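Member of s1p family of ribosomal proteins (Pyrococcus furiosus, PDB 5YH1) binds manganese and probably acts as an exonuclease on nucleic acids, with this chain holding its DHH-family region and the C-terminal part of the protein. Local coordinates at residues P313-V318 with D352-Q357; P363-A368 with E428-E433; V376-G381 with Y385-N390; A403-G408 with K424-A429. All coordinates share one frame; numbering follows the deposited sequence.

Contact 1: residues P313-V318 with D352-Q357; sequences PHVKSV and DHFKEQ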
loop_
_atom_site.group_PDB
_atom_site.type_symbol
_atom_site.label_atom_id
_atom_site.label_comp_id
_atom_site.label_asym_id
_atom_site.label_seq_id
_atom_site.Cartn_x
_atom_site.Cartn_y
_atom_site.Cartn_z
ATOM N N PRO A 313 20.501 -0.003 -26.918
ATOM C CA PRO A 313 21.478 -1.014 -27.345
ATOM C C PRO A 313 21.045 -2.464 -27.128
ATOM O O PRO A 313 21.623 -3.366 -27.724
ATOM C CB PRO A 313 22.703 -0.702 -26.477
ATOM C CG PRO A 313 22.591 0.741 -26.199
ATOM C CD PRO A 313 21.114 0.980 -26.010
ATOM N N HIS A 314 20.045 -2.691 -26.283
ATOM C CA HIS A 314 19.549 -4.044 -26.033
ATOM C C HIS A 314 18.320 -4.402 -26.852
ATOM O O HIS A 314 17.825 -5.511 -26.763
ATOM C CB HIS A 314 19.261 -4.193 -24.540
ATOM C CG HIS A 314 20.461 -3.919 -23.699
ATOM N ND1 HIS A 314 20.585 -2.785 -22.929
ATOM C CD2 HIS A 314 21.628 -4.593 -23.572
ATOM C CE1 HIS A 314 21.765 -2.793 -22.335
ATOM N NE2 HIS A 314 22.416 -3.881 -22.705
ATOM N N VAL A 315 17.831 -3.478 -27.667
ATOM C CA VAL A 315 16.682 -3.774 -28.523
ATOM C C VAL A 315 17.186 -4.495 -29.770
ATOM O O VAL A 315 18.029 -3.970 -30.465
ATOM C CB VAL A 315 15.934 -2.487 -28.928
ATOM C CG1 VAL A 315 14.734 -2.807 -29.814
ATOM C CG2 VAL A 315 15.493 -1.724 -27.691
ATOM N N LYS A 316 16.694 -5.703 -30.019
ATOM C CA LYS A 316 16.932 -6.399 -31.282
ATOM C C LYS A 316 15.885 -5.946 -32.292
ATOM O O LYS A 316 14.692 -5.990 -32.002
ATOM C CB LYS A 316 16.796 -7.910 -31.127
ATOM C CG LYS A 316 17.926 -8.586 -30.375
ATOM C CD LYS A 316 18.053 -10.045 -30.815
ATOM C CE LYS A 316 19.165 -10.786 -30.078
ATOM N NZ LYS A 316 19.414 -12.139 -30.666
ATOM N N SER A 317 16.340 -5.521 -33.470
ATOM C CA SER A 317 15.462 -5.086 -34.562
ATOM C C SER A 317 15.824 -5.850 -35.825
ATOM O O SER A 317 16.945 -5.736 -36.310
ATOM C CB SER A 317 15.612 -3.583 -34.810
ATOM O OG SER A 317 14.659 -3.114 -35.751
ATOM N N VAL A 318 14.886 -6.640 -36.345
ATOM C CA VAL A 318 15.110 -7.372 -37.586
ATOM C C VAL A 318 13.995 -7.090 -38.580
ATOM O O VAL A 318 12.822 -6.975 -38.210
ATOM C CB VAL A 318 15.244 -8.901 -37.356
ATOM C CG1 VAL A 318 16.421 -9.186 -36.442
ATOM C CG2 VAL A 318 13.975 -9.504 -36.761
ATOM N N ASP A 352 8.195 4.721 -30.431
ATOM C CA ASP A 352 8.246 6.065 -31.026
ATOM C C ASP A 352 9.582 6.346 -31.677
ATOM O O ASP A 352 9.635 6.961 -32.738
ATOM C CB ASP A 352 7.987 7.153 -29.983
ATOM C CG ASP A 352 6.553 7.195 -29.530
ATOM O OD1 ASP A 352 5.684 6.589 -30.193
ATOM O OD2 ASP A 352 6.292 7.820 -28.483
ATOM N N HIS A 353 10.659 5.899 -31.043
ATOM C CA HIS A 353 11.994 6.113 -31.589
ATOM C C HIS A 353 12.129 5.424 -32.938
ATOM O O HIS A 353 12.679 5.999 -33.878
ATOM C CB HIS A 353 13.058 5.610 -30.623
ATOM C CG HIS A 353 14.433 5.581 -31.203
ATOM N ND1 HIS A 353 15.278 6.669 -31.168
ATOM C CD2 HIS A 353 15.114 4.594 -31.830
ATOM C CE1 HIS A 353 16.422 6.354 -31.748
ATOM N NE2 HIS A 353 16.345 5.104 -32.167
ATOM N N PHE A 354 11.613 4.200 -33.036
ATOM C CA PHE A 354 11.681 3.456 -34.284
ATOM C C PHE A 354 10.776 4.085 -35.351
ATOM O O PHE A 354 11.122 4.078 -36.531
ATOM C CB PHE A 354 11.411 1.958 -34.063
ATOM C CG PHE A 354 12.619 1.208 -33.574
ATOM C CD1 PHE A 354 12.886 1.090 -32.216
ATOM C CD2 PHE A 354 13.512 0.656 -34.471
ATOM C CE1 PHE A 354 14.018 0.426 -31.763
ATOM C CE2 PHE A 354 14.647 -0.010 -34.029
ATOM C CZ PHE A 354 14.900 -0.129 -32.669
ATOM N N LYS A 355 9.658 4.670 -34.925
ATOM C CA LYS A 355 8.756 5.395 -35.831
ATOM C C LYS A 355 9.381 6.680 -36.379
ATOM O O LYS A 355 9.266 6.967 -37.570
ATOM C CB LYS A 355 7.419 5.707 -35.140
ATOM C CG LYS A 355 6.456 4.524 -35.182
ATOM C CD LYS A 355 5.444 4.524 -34.063
ATOM C CE LYS A 355 4.812 5.885 -33.870
ATOM N NZ LYS A 355 3.582 5.781 -33.041
ATOM N N GLU A 356 10.035 7.439 -35.510
ATOM C CA GLU A 356 10.770 8.634 -35.926
ATOM C C GLU A 356 11.862 8.297 -36.934
ATOM O O GLU A 356 12.043 9.009 -37.908
ATOM C CB GLU A 356 11.374 9.355 -34.709
ATOM C CG GLU A 356 10.337 10.156 -33.925
ATOM C CD GLU A 356 10.673 10.353 -32.448
ATOM O OE1 GLU A 356 11.862 10.257 -32.059
ATOM O OE2 GLU A 356 9.727 10.613 -31.665
ATOM N N GLN A 357 12.574 7.202 -36.714
ATOM C CA GLN A 357 13.669 6.826 -37.598
ATOM C C GLN A 357 13.219 6.257 -38.954
ATOM O O GLN A 357 13.816 6.574 -39.981
ATOM C CB GLN A 357 14.572 5.819 -36.901
ATOM C CG GLN A 357 15.804 5.455 -37.702
ATOM C CD GLN A 357 16.857 4.748 -36.876
ATOM O OE1 GLN A 357 16.786 4.704 -35.645
ATOM N NE2 GLN A 357 17.851 4.192 -37.552
#

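Contact 2: residues P363-A368 with E428-E433; sequences PILTLA and EAFAKE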
loop_
_atom_site.group_PDB
_atom_site.type_symbol
_atom_site.label_atom_id
_atom_site.label_comp_id
_atom_site.label_asym_id
_atom_site.label_seq_id
_atom_site.Cartn_x
_atom_site.Cartn_y
_atom_site.Cartn_z
ATOM N N PRO A 363 5.985 -0.674 -41.652
ATOM C CA PRO A 363 5.426 -1.716 -40.775
ATOM C C PRO A 363 6.353 -2.033 -39.601
ATOM O O PRO A 363 7.367 -2.726 -39.777
ATOM C CB PRO A 363 5.293 -2.923 -41.707
ATOM C CG PRO A 363 6.376 -2.721 -42.720
ATOM C CD PRO A 363 6.480 -1.236 -42.922
ATOM N N ILE A 364 6.016 -1.507 -38.424
ATOM C CA ILE A 364 6.858 -1.679 -37.229
ATOM C C ILE A 364 6.074 -2.336 -36.108
ATOM O O ILE A 364 4.996 -1.867 -35.741
ATOM C CB ILE A 364 7.412 -0.342 -36.693
ATOM C CG1 ILE A 364 8.184 0.407 -37.787
ATOM C CG2 ILE A 364 8.329 -0.597 -35.502
ATOM C CD1 ILE A 364 8.561 1.825 -37.408
ATOM N N LEU A 365 6.641 -3.408 -35.568
ATOM C CA LEU A 365 6.062 -4.133 -34.441
ATOM C C LEU A 365 7.072 -4.217 -33.317
ATOM O O LEU A 365 8.133 -4.814 -33.475
ATOM C CB LEU A 365 5.649 -5.541 -34.867
ATOM C CG LEU A 365 4.799 -6.318 -33.857
ATOM C CD1 LEU A 365 3.441 -5.670 -33.635
ATOM C CD2 LEU A 365 4.605 -7.739 -34.359
ATOM N N THR A 366 6.732 -3.613 -32.183
ATOM C CA THR A 366 7.609 -3.582 -31.024
ATOM C C THR A 366 7.034 -4.459 -29.925
ATOM O O THR A 366 5.903 -4.265 -29.487
ATOM C CB THR A 366 7.813 -2.146 -30.515
ATOM O OG1 THR A 366 8.495 -1.375 -31.519
ATOM C CG2 THR A 366 8.651 -2.130 -29.232
ATOM N N LEU A 367 7.820 -5.439 -29.502
ATOM C CA LEU A 367 7.413 -6.373 -28.454
ATOM C C LEU A 367 8.336 -6.210 -27.250
ATOM O O LEU A 367 9.516 -6.535 -27.322
ATOM C CB LEU A 367 7.510 -7.791 -28.991
ATOM C CG LEU A 367 7.290 -8.916 -27.981
ATOM C CD1 LEU A 367 5.814 -9.057 -27.678
ATOM C CD2 LEU A 367 7.851 -10.212 -28.543
ATOM N N ALA A 368 7.794 -5.705 -26.148
ATOM C CA ALA A 368 8.560 -5.537 -24.911
ATOM C C ALA A 368 8.073 -6.534 -23.880
ATOM O O ALA A 368 6.910 -6.495 -23.504
ATOM C CB ALA A 368 8.393 -4.126 -24.380
ATOM N N GLU A 428 8.063 -17.256 -29.082
ATOM C CA GLU A 428 8.426 -17.860 -30.354
ATOM C C GLU A 428 7.192 -18.121 -31.221
ATOM O O GLU A 428 7.244 -17.930 -32.434
ATOM C CB GLU A 428 9.239 -19.134 -30.148
ATOM C CG GLU A 428 10.663 -18.841 -29.709
ATOM C CD GLU A 428 11.507 -20.089 -29.537
ATOM O OE1 GLU A 428 10.959 -21.211 -29.628
ATOM O OE2 GLU A 428 12.727 -19.938 -29.304
ATOM N N ALA A 429 6.084 -18.529 -30.608
ATOM C CA ALA A 429 4.842 -18.718 -31.359
ATOM C C ALA A 429 4.283 -17.372 -31.814
ATOM O O ALA A 429 3.703 -17.267 -32.895
ATOM C CB ALA A 429 3.807 -19.460 -30.531
ATOM N N PHE A 430 4.433 -16.347 -30.982
ATOM C CA PHE A 430 4.037 -15.005 -31.379
ATOM C C PHE A 430 4.845 -14.562 -32.603
ATOM O O PHE A 430 4.290 -14.018 -33.552
ATOM C CB PHE A 430 4.222 -14.008 -30.244
ATOM C CG PHE A 430 3.819 -12.607 -30.607
ATOM C CD1 PHE A 430 2.511 -12.191 -30.462
ATOM C CD2 PHE A 430 4.751 -11.711 -31.115
ATOM C CE1 PHE A 430 2.137 -10.903 -30.810
ATOM C CE2 PHE A 430 4.381 -10.426 -31.456
ATOM C CZ PHE A 430 3.075 -10.020 -31.309
ATOM N N ALA A 431 6.149 -14.809 -32.577
ATOM C CA ALA A 431 7.021 -14.395 -33.676
ATOM C C ALA A 431 6.678 -15.132 -34.984
ATOM O O ALA A 431 6.762 -14.547 -36.065
ATOM C CB ALA A 431 8.476 -14.597 -33.301
ATOM N N LYS A 432 6.274 -16.400 -34.884
ATOM C CA LYS A 432 5.916 -17.180 -36.070
ATOM C C LYS A 432 4.651 -16.631 -36.702
ATOM O O LYS A 432 4.538 -16.594 -37.925
ATOM C CB LYS A 432 5.728 -18.669 -35.747
ATOM N N GLU A 433 3.700 -16.204 -35.875
ATOM C CA GLU A 433 2.480 -15.597 -36.387
ATOM C C GLU A 433 2.760 -14.288 -37.138
ATOM O O GLU A 433 2.058 -13.968 -38.104
ATOM C CB GLU A 433 1.478 -15.337 -35.262
ATOM C CG GLU A 433 0.904 -16.604 -34.645
ATOM C CD GLU A 433 0.286 -17.544 -35.673
ATOM O OE1 GLU A 433 0.705 -18.717 -35.727
ATOM O OE2 GLU A 433 -0.603 -17.103 -36.437
#

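Contact 3: residues V376-G381 with Y385-N390; sequences VRASDG and YNFDLN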
loop_
_atom_site.group_PDB
_atom_site.type_symbol
_atom_site.label_atom_id
_atom_site.label_comp_id
_atom_site.label_asym_id
_atom_site.label_seq_id
_atom_site.Cartn_x
_atom_site.Cartn_y
_atom_site.Cartn_z
ATOM N N VAL A 376 2.778 -4.997 -26.629
ATOM C CA VAL A 376 2.877 -5.040 -28.081
ATOM C C VAL A 376 2.418 -3.711 -28.658
ATOM O O VAL A 376 1.362 -3.208 -28.292
ATOM C CB VAL A 376 2.000 -6.155 -28.676
ATOM C CG1 VAL A 376 2.126 -6.183 -30.200
ATOM C CG2 VAL A 376 2.382 -7.509 -28.087
ATOM N N ARG A 377 3.223 -3.143 -29.548
ATOM C CA ARG A 377 2.850 -1.922 -30.261
ATOM C C ARG A 377 3.109 -2.077 -31.745
ATOM O O ARG A 377 4.179 -2.511 -32.152
ATOM C CB ARG A 377 3.604 -0.729 -29.694
ATOM C CG ARG A 377 3.016 -0.280 -28.375
ATOM C CD ARG A 377 3.945 0.619 -27.605
ATOM N NE ARG A 377 3.191 1.671 -26.929
ATOM C CZ ARG A 377 2.781 1.648 -25.665
ATOM N NH1 ARG A 377 3.030 0.615 -24.878
ATOM N NH2 ARG A 377 2.113 2.685 -25.176
ATOM N N ALA A 378 2.094 -1.748 -32.538
ATOM C CA ALA A 378 2.118 -1.869 -33.988
ATOM C C ALA A 378 1.910 -0.493 -34.607
ATOM O O ALA A 378 0.959 0.196 -34.269
ATOM C CB ALA A 378 1.015 -2.806 -34.442
ATOM N N SER A 379 2.807 -0.081 -35.495
ATOM C CA SER A 379 2.605 1.157 -36.257
ATOM C C SER A 379 1.440 1.019 -37.242
ATOM O O SER A 379 1.003 -0.094 -37.563
ATOM C CB SER A 379 3.865 1.504 -37.038
ATOM O OG SER A 379 4.103 0.518 -38.021
ATOM N N ASP A 380 0.949 2.157 -37.726
ATOM C CA ASP A 380 -0.120 2.185 -38.735
ATOM C C ASP A 380 0.220 1.326 -39.938
ATOM O O ASP A 380 -0.650 0.668 -40.487
ATOM C CB ASP A 380 -0.393 3.613 -39.186
ATOM C CG ASP A 380 -1.015 4.447 -38.096
ATOM O OD1 ASP A 380 -1.570 3.866 -37.139
ATOM O OD2 ASP A 380 -0.947 5.683 -38.189
ATOM N N GLY A 381 1.493 1.313 -40.313
ATOM C CA GLY A 381 1.989 0.454 -41.386
ATOM C C GLY A 381 1.653 -1.025 -41.260
ATOM O O GLY A 381 1.580 -1.731 -42.272
ATOM N N TYR A 385 -0.661 -5.412 -43.341
ATOM C CA TYR A 385 -0.460 -6.842 -43.189
ATOM C C TYR A 385 -1.606 -7.502 -42.418
ATOM O O TYR A 385 -1.512 -8.675 -42.062
ATOM C CB TYR A 385 0.859 -7.091 -42.466
ATOM C CG TYR A 385 2.076 -6.692 -43.251
ATOM C CD1 TYR A 385 2.524 -5.367 -43.263
ATOM C CD2 TYR A 385 2.788 -7.630 -43.980
ATOM C CE1 TYR A 385 3.652 -4.998 -43.979
ATOM C CE2 TYR A 385 3.919 -7.269 -44.692
ATOM C CZ TYR A 385 4.343 -5.951 -44.687
ATOM O OH TYR A 385 5.450 -5.587 -45.402
ATOM N N ASN A 386 -2.675 -6.748 -42.168
ATOM C CA ASN A 386 -3.811 -7.221 -41.367
ATOM C C ASN A 386 -3.405 -7.768 -39.994
ATOM O O ASN A 386 -3.891 -8.806 -39.544
ATOM C CB ASN A 386 -4.644 -8.241 -42.156
ATOM C CG ASN A 386 -5.457 -7.583 -43.252
ATOM O OD1 ASN A 386 -6.514 -7.007 -42.989
ATOM N ND2 ASN A 386 -4.953 -7.636 -44.484
ATOM N N PHE A 387 -2.498 -7.056 -39.335
ATOM C CA PHE A 387 -2.094 -7.415 -37.994
ATOM C C PHE A 387 -3.273 -7.203 -37.050
ATOM O O PHE A 387 -3.870 -6.138 -37.030
ATOM C CB PHE A 387 -0.907 -6.568 -37.540
ATOM C CG PHE A 387 -0.538 -6.789 -36.109
ATOM C CD1 PHE A 387 0.260 -7.860 -35.750
ATOM C CD2 PHE A 387 -1.026 -5.954 -35.115
ATOM C CE1 PHE A 387 0.593 -8.084 -34.418
ATOM C CE2 PHE A 387 -0.697 -6.175 -33.785
ATOM C CZ PHE A 387 0.109 -7.242 -33.440
ATOM N N ASP A 388 -3.618 -8.227 -36.282
ATOM C CA ASP A 388 -4.666 -8.103 -35.270
ATOM C C ASP A 388 -4.212 -8.863 -34.038
ATOM O O ASP A 388 -4.129 -10.094 -34.053
ATOM C CB ASP A 388 -5.999 -8.657 -35.791
ATOM C CG ASP A 388 -7.160 -8.458 -34.804
ATOM O OD1 ASP A 388 -6.953 -8.449 -33.573
ATOM O OD2 ASP A 388 -8.302 -8.320 -35.267
ATOM N N LEU A 389 -3.906 -8.113 -32.981
ATOM C CA LEU A 389 -3.379 -8.684 -31.758
ATOM C C LEU A 389 -4.378 -9.633 -31.090
ATOM O O LEU A 389 -3.986 -10.684 -30.596
ATOM C CB LEU A 389 -2.967 -7.572 -30.792
ATOM C CG LEU A 389 -2.420 -8.001 -29.425
ATOM C CD1 LEU A 389 -1.153 -8.828 -29.590
ATOM C CD2 LEU A 389 -2.181 -6.775 -28.551
ATOM N N ASN A 390 -5.658 -9.257 -31.072
ATOM C CA ASN A 390 -6.704 -10.105 -30.470
ATOM C C ASN A 390 -6.806 -11.460 -31.159
ATOM O O ASN A 390 -6.922 -12.482 -30.489
ATOM C CB ASN A 390 -8.060 -9.399 -30.459
ATOM C CG ASN A 390 -8.054 -8.152 -29.592
ATOM O OD1 ASN A 390 -7.571 -8.171 -28.466
ATOM N ND2 ASN A 390 -8.574 -7.056 -30.123
#

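Contact 4: residues A403-G408 with K424-A429; sequences AGVEGG and KEVLEA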
loop_
_atom_site.group_PDB
_atom_site.type_symbol
_atom_site.label_atom_id
_atom_site.label_comp_id
_atom_site.label_asym_id
_atom_site.label_seq_id
_atom_site.Cartn_x
_atom_site.Cartn_y
_atom_site.Cartn_z
ATOM N N ALA A 403 -0.275 -22.722 -21.339
ATOM C CA ALA A 403 0.631 -21.591 -21.097
ATOM C C ALA A 403 -0.049 -20.374 -20.455
ATOM O O ALA A 403 0.598 -19.345 -20.245
ATOM C CB ALA A 403 1.317 -21.192 -22.387
ATOM N N GLY A 404 -1.342 -20.476 -20.157
ATOM C CA GLY A 404 -2.076 -19.392 -19.489
ATOM C C GLY A 404 -2.120 -18.087 -20.274
ATOM O O GLY A 404 -2.108 -17.007 -19.687
ATOM N N VAL A 405 -2.189 -18.183 -21.598
ATOM C CA VAL A 405 -2.159 -16.998 -22.456
ATOM C C VAL A 405 -3.442 -16.184 -22.313
ATOM O O VAL A 405 -4.535 -16.732 -22.329
ATOM C CB VAL A 405 -1.960 -17.370 -23.934
ATOM C CG1 VAL A 405 -1.985 -16.119 -24.801
ATOM C CG2 VAL A 405 -0.649 -18.128 -24.124
ATOM N N GLU A 406 -3.295 -14.873 -22.173
ATOM C CA GLU A 406 -4.430 -13.972 -22.030
ATOM C C GLU A 406 -4.060 -12.554 -22.421
ATOM O O GLU A 406 -2.889 -12.176 -22.372
ATOM C CB GLU A 406 -4.910 -13.958 -20.583
ATOM C CG GLU A 406 -6.198 -14.722 -20.353
ATOM C CD GLU A 406 -6.422 -15.032 -18.893
ATOM O OE1 GLU A 406 -5.855 -14.314 -18.038
ATOM O OE2 GLU A 406 -7.161 -15.997 -18.608
ATOM N N GLY A 407 -5.074 -11.777 -22.791
ATOM C CA GLY A 407 -4.930 -10.345 -22.989
ATOM C C GLY A 407 -5.363 -9.911 -24.369
ATOM O O GLY A 407 -6.290 -10.475 -24.946
ATOM N N GLY A 408 -4.667 -8.912 -24.901
ATOM C CA GLY A 408 -5.046 -8.267 -26.154
ATOM C C GLY A 408 -5.216 -6.789 -25.880
ATOM O O GLY A 408 -4.395 -6.183 -25.190
ATOM N N LYS A 424 9.267 -18.671 -23.468
ATOM C CA LYS A 424 9.981 -18.979 -24.703
ATOM C C LYS A 424 9.000 -19.475 -25.779
ATOM O O LYS A 424 8.999 -18.968 -26.902
ATOM C CB LYS A 424 11.043 -20.036 -24.421
ATOM C CG LYS A 424 12.059 -20.283 -25.524
ATOM C CD LYS A 424 12.657 -21.678 -25.363
ATOM C CE LYS A 424 14.093 -21.768 -25.849
ATOM N NZ LYS A 424 14.205 -21.574 -27.319
ATOM N N GLU A 425 8.157 -20.448 -25.421
ATOM C CA GLU A 425 7.208 -21.037 -26.362
ATOM C C GLU A 425 6.162 -20.023 -26.835
ATOM O O GLU A 425 5.822 -19.984 -28.012
ATOM C CB GLU A 425 6.499 -22.259 -25.753
ATOM C CG GLU A 425 7.383 -23.484 -25.551
ATOM C CD GLU A 425 8.101 -23.513 -24.204
ATOM O OE1 GLU A 425 8.467 -24.621 -23.769
ATOM O OE2 GLU A 425 8.308 -22.455 -23.564
ATOM N N VAL A 426 5.643 -19.220 -25.916
ATOM C CA VAL A 426 4.645 -18.218 -26.265
ATOM C C VAL A 426 5.217 -17.145 -27.216
ATOM O O VAL A 426 4.585 -16.791 -28.216
ATOM C CB VAL A 426 4.051 -17.558 -25.005
ATOM C CG1 VAL A 426 3.165 -16.379 -25.372
ATOM C CG2 VAL A 426 3.243 -18.571 -24.208
ATOM N N LEU A 427 6.412 -16.645 -26.914
ATOM C CA LEU A 427 6.995 -15.559 -27.707
ATOM C C LEU A 427 7.524 -16.044 -29.043
ATOM O O LEU A 427 7.441 -15.326 -30.025
ATOM C CB LEU A 427 8.101 -14.844 -26.932
ATOM C CG LEU A 427 7.612 -14.129 -25.671
ATOM C CD1 LEU A 427 8.756 -13.339 -25.059
ATOM C CD2 LEU A 427 6.414 -13.229 -25.951
ATOM N N GLU A 428 8.063 -17.256 -29.082
ATOM C CA GLU A 428 8.426 -17.860 -30.354
ATOM C C GLU A 428 7.192 -18.121 -31.221
ATOM O O GLU A 428 7.244 -17.930 -32.434
ATOM C CB GLU A 428 9.239 -19.134 -30.148
ATOM C CG GLU A 428 10.663 -18.841 -29.709
ATOM C CD GLU A 428 11.507 -20.089 -29.537
ATOM O OE1 GLU A 428 10.959 -21.211 -29.628
ATOM O OE2 GLU A 428 12.727 -19.938 -29.304
ATOM N N ALA A 429 6.084 -18.529 -30.608
ATOM C CA ALA A 429 4.842 -18.718 -31.359
ATOM C C ALA A 429 4.283 -17.372 -31.814
ATOM O O ALA A 429 3.703 -17.267 -32.895
ATOM C CB ALA A 429 3.807 -19.460 -30.531
#

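Contact 1: residues P313-V318 with D352-Q357
Val315 is the first residue of the segment 313-318 to meet Phe354. Its CG1 methyl lies anti to the backbone N (chi1 -180°) and reaches the ring 3.8 Å from Phe354 CE1, the two side chains coming from opposite directions. Just before it, His314 stacks on Tyr334 and makes a weak hydrogen bond to Asp402 of the second subunit. Lys316 turns away, and its backbone pairs with Thr328 of the adjoining strand. At Ser317 the side chain again comes back to the helix: OG sits 3.5 Å from Phe354 CE2, while Ser317 CB lies 3.8 Å from the same carbon. This is packing; the hydroxyl is hydrogen-bonded to Asn327 and Arg325. The far end of the Phe354 ring thus abuts the valine methyl and the serine side chain, and His353 CD2 stands 4.1 Å above one face of the ring, toward its rim. An alanine in place of Phe354 would probably leave Val315 and Ser317 without their helix partner and open a gap behind the edge strand. Helix 343-358 here lies against one face of a mixed beta-sheet near its border strand, the layered packing of an alpha/beta domain.

Contact 2: residues P363-A368 with E428-E433
Leu365 and Phe430 extend toward each other from opposite directions between strand 364-369 and helix 423-435. Phe430 has CG anti to its own backbone N (chi1 -180°), which throws the ring straight off the helix and lets its far end arrive between two leucines of the strand. Leu365 is similarly extended, with CG opposite the backbone N at a chi1 of -169°, and its CD2 branch does the touching: CD2 lies 4.0 Å from Phe430 CE2 and 4.1 Å from Phe430 CZ. Leu367, two residues on and so on the same face of the sheet, takes nearly the same shape (chi1 173°) but presents its other methyl, CD1 standing 4.3 Å from Phe430 CE2. Both methyls approach the ring obliquely. All three side chains are buried, and every contact is apolar, without a hydrogen bond between strand and helix. Ile392 and Leu396 of helix 389-399 also pack on Phe430, while Val376 lines the leucines from the neighbouring strand. The intervening Thr366 looks to the other face, where OG1 bonds to His351 of helix 343-358. The leucine-lined face with a phenylalanine inserted from a covering helix forms the hydrophobic interlayer of an alpha/beta domain, its mixed sheet bearing helices on both faces.

Contact 3: residues V376-G381 with Y385-N390
Val376 divides its two methyls between Phe387 and Leu389, and these hydrophobic meetings carry most of the contact. CG1 of Val376 sits 4.0 Å from Phe387 CZ, while CG2 lies 4.1 Å from Leu389 CD1. Farther along the strand, the methyl of Ala378 touches the same phenylalanine, CB being 3.8 Å from both Phe387 CD2 and Phe387 CE2. The ring reaches back over the strand because Phe387 holds CG anti to the backbone N (chi1 174°), and both strand methyls come to it at a slant. Leu365 of the adjoining strand also packs on Phe387, and Phe430 of helix 423-435 touches Val376 and Leu389.

The topology is a beta-to-alpha connection through a loop that folds back: strand 373-378 ends, the chain turns, and 385-389 runs back roughly antiparallel (158°) over the strand just left, delivering the polypeptide to helix 389-399 on this face of the mixed sheet. No hydrogen bond links the two segments.

Among polar groups, the carbonyl of Gly381 meets an aromatic edge, its O lying in the plane of the Tyr385 ring and 3.9 Å from Tyr385 CD1. The tyrosine hydroxyl is engaged elsewhere, with the backbone O of Asn322. Helix capping falls to Asp388, the N-cap residue, whose OD1 accepts a hydrogen bond from the backbone N of Lys391. Ser379 bonds through OG with the backbone at Ser362 and Ile364.

Contact 4: residues A403-G408 with K424-A429
Val426 carries the helix side of this contact, meeting Ala403 and Val405 at the approach to strand 406-409. From the backbone its side chain heads toward the opposing loop, but CB still stands 4.8 Å from Val405 CG2, so the real touching is left to the methyls. CG1 lies anti to the backbone N (chi1 172°) and comes only within 4.4 Å of Val405 CG2, a loose approach. CG2, the branch set beside the backbone N, does the work: it lies 3.7 Å from Ala403 CB and 3.9 Å from Val405 CG2. The two valines reach toward each other tip to tip, and the alanine methyl adds a second surface against the same CG2. Between Ala403 and Val405 the chain turns at Gly404, whose positive phi by itself favours glycine. Leu400 and Phe418 pack on Val426 as well, and Val393 and Leu396 of helix 389-399 lie on Val405. Lys424 and Glu428, one helical turn apart, form a salt bridge with a hydrogen bond of 3.0 Å from Lys424 NZ to Glu428 OE2, on the syn side but 34° out of the carboxylate plane. Across the two segments themselves only methyl groups meet and no hydrogen bond forms; the contact therefore rests on dispersion and on the exclusion of water, while the Lys424-Glu428 pair lies on the exposed side, apart from the methyls.

How the contacts relate
All four contacts belong to the C-terminal alpha/beta region and its six-stranded mixed sheet, away from the manganese site. Contact 1 comes first in the chain and lies at the border strand 316-319; contact 4 comes near the opposite border strand 406-409, their centres about 23 Å apart. Contacts 2 and 3 lie between, about 9 Å apart by centres, on the neighbouring strands 364-369 and 373-378, and the sequence of contact 3 falls within the span that contact 2 closes. Contacts 2 and 4 share Glu428 and Ala429 of helix 423-435. Helix 343-358 of contact 1 packs on the other face, so together they bind both helical layers to one sheet.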